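Side-chain contact in transcriptional regulator nlh2 (Aquifex aeolicus, PDB 4G3V), which is probably a sigma54-dependent transcriptional activator whose activity is regulated by its GAF domain: residues K67-K72 against A100-I105. Residues are numbered along the deposited sequence; the frame is centred on the assembly and turned at random.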
# COMPACT_ATOMS: atom_id res chain seq x y z
N LYS A 67 -9.85 -16.79 20.27
CA LYS A 67 -8.64 -17.45 20.75
C LYS A 67 -7.61 -16.42 21.23
O LYS A 67 -7.30 -15.47 20.51
CB LYS A 67 -8.05 -18.36 19.66
CG LYS A 67 -8.98 -19.51 19.29
CD LYS A 67 -8.28 -20.56 18.43
CE LYS A 67 -9.13 -21.82 18.28
NZ LYS A 67 -10.44 -21.57 17.62
N ASP A 68 -7.11 -16.62 22.45
CA ASP A 68 -6.14 -15.71 23.05
C ASP A 68 -4.74 -16.27 22.89
O ASP A 68 -4.42 -17.33 23.44
CB ASP A 68 -6.46 -15.51 24.54
CG ASP A 68 -7.73 -14.72 24.77
OD1 ASP A 68 -7.96 -13.74 24.03
OD2 ASP A 68 -8.51 -15.08 25.68
N VAL A 69 -3.91 -15.57 22.14
CA VAL A 69 -2.59 -16.08 21.79
C VAL A 69 -1.53 -14.99 21.86
O VAL A 69 -1.73 -13.90 21.33
CB VAL A 69 -2.58 -16.64 20.37
CG1 VAL A 69 -1.29 -17.39 20.11
CG2 VAL A 69 -3.78 -17.54 20.15
N ALA A 70 -0.40 -15.30 22.48
CA ALA A 70 0.70 -14.35 22.59
C ALA A 70 1.96 -14.90 21.93
O ALA A 70 2.24 -16.09 22.02
CB ALA A 70 0.96 -14.02 24.05
N PHE A 71 2.71 -14.02 21.26
CA PHE A 71 3.97 -14.39 20.61
C PHE A 71 5.12 -13.57 21.15
O PHE A 71 5.01 -12.35 21.29
CB PHE A 71 3.90 -14.13 19.11
CG PHE A 71 2.88 -14.96 18.38
CD1 PHE A 71 1.59 -14.50 18.23
CD2 PHE A 71 3.22 -16.18 17.82
CE1 PHE A 71 0.65 -15.25 17.54
CE2 PHE A 71 2.28 -16.93 17.13
CZ PHE A 71 1.00 -16.46 16.99
N LYS A 72 6.25 -14.22 21.42
CA LYS A 72 7.45 -13.52 21.83
C LYS A 72 8.36 -13.36 20.62
O LYS A 72 8.25 -14.12 19.66
CB LYS A 72 8.18 -14.33 22.90
CG LYS A 72 7.30 -14.69 24.08
CD LYS A 72 6.89 -13.46 24.86
CE LYS A 72 8.03 -12.97 25.74
NZ LYS A 72 7.65 -11.76 26.51
N ALA A 100 5.04 -23.18 14.73
CA ALA A 100 4.80 -23.46 16.14
C ALA A 100 3.37 -23.91 16.35
O ALA A 100 3.01 -24.38 17.43
CB ALA A 100 5.10 -22.24 16.99
N ASN A 101 2.57 -23.77 15.30
CA ASN A 101 1.18 -24.16 15.34
C ASN A 101 0.60 -23.89 16.72
O ASN A 101 -0.01 -24.76 17.32
CB ASN A 101 1.04 -25.65 15.02
CG ASN A 101 -0.40 -26.07 14.91
OD1 ASN A 101 -1.30 -25.24 14.98
ND2 ASN A 101 -0.63 -27.38 14.74
N LYS A 102 0.83 -22.69 17.21
CA LYS A 102 0.42 -22.34 18.56
C LYS A 102 -1.07 -22.61 18.74
O LYS A 102 -1.50 -23.20 19.74
CB LYS A 102 0.74 -20.87 18.85
CG LYS A 102 0.36 -20.42 20.26
CD LYS A 102 0.99 -21.31 21.33
CE LYS A 102 0.47 -20.98 22.72
NZ LYS A 102 1.02 -21.91 23.74
N THR A 103 -1.85 -22.18 17.76
CA THR A 103 -3.30 -22.24 17.83
C THR A 103 -3.86 -23.60 17.42
O THR A 103 -5.07 -23.77 17.33
CB THR A 103 -3.91 -21.19 16.90
OG1 THR A 103 -3.36 -21.34 15.58
CG2 THR A 103 -3.61 -19.80 17.44
N GLY A 104 -2.98 -24.55 17.15
CA GLY A 104 -3.41 -25.87 16.75
C GLY A 104 -4.21 -25.85 15.45
O GLY A 104 -4.84 -26.84 15.10
N ILE A 105 -4.16 -24.72 14.73
CA ILE A 105 -4.86 -24.62 13.45
C ILE A 105 -4.31 -25.66 12.50
O ILE A 105 -5.00 -26.09 11.57
CB ILE A 105 -4.74 -23.23 12.81
CG1 ILE A 105 -5.51 -23.19 11.48
CG2 ILE A 105 -3.28 -22.85 12.57
CD1 ILE A 105 -5.49 -21.83 10.80
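Val69 meets Lys102 and Thr103 through its two methyl groups, and all the touching across this contact is between carbons. CG1 of Val69, anti to the backbone N (chi1 -170°), lies 3.5 Å from CG of Lys102, a tight fit for two carbons. The valine and lysine lie alongside with their directions reversed. The lysine chain bends at chi2 (55°), and beyond the bend it carries NZ clear of Val69. CG2 of Val69 packs 3.5 Å from CG2 of Thr103. Here the side chains cross at about a right angle.

No hydrogen bond joins the two segments. Within 100-105, a type I turn from Asn101 to Gly104 is closed by Gly104 N bonding to Asn101 O at 3.0 Å. This turn carries both Lys102 and Thr103. Tyr63 links both segments: its OH hydrogen-bonds to Thr103 O, its carbonyl O to Lys67 NZ, and its ring has a cation-pi contact with Lys67.

The contact joins the 88-90 to 113-122 loop to Val69, which leads into outermost strand 70-72 of the GAF sheet. Val69 is hydrogen-bonded through its backbone to Ile57 of neighbouring strand 54-61. The contact is apolar, without directional bonds; burying Val69 probably contributes by excluding water, while Lys102 stays solvent-exposed.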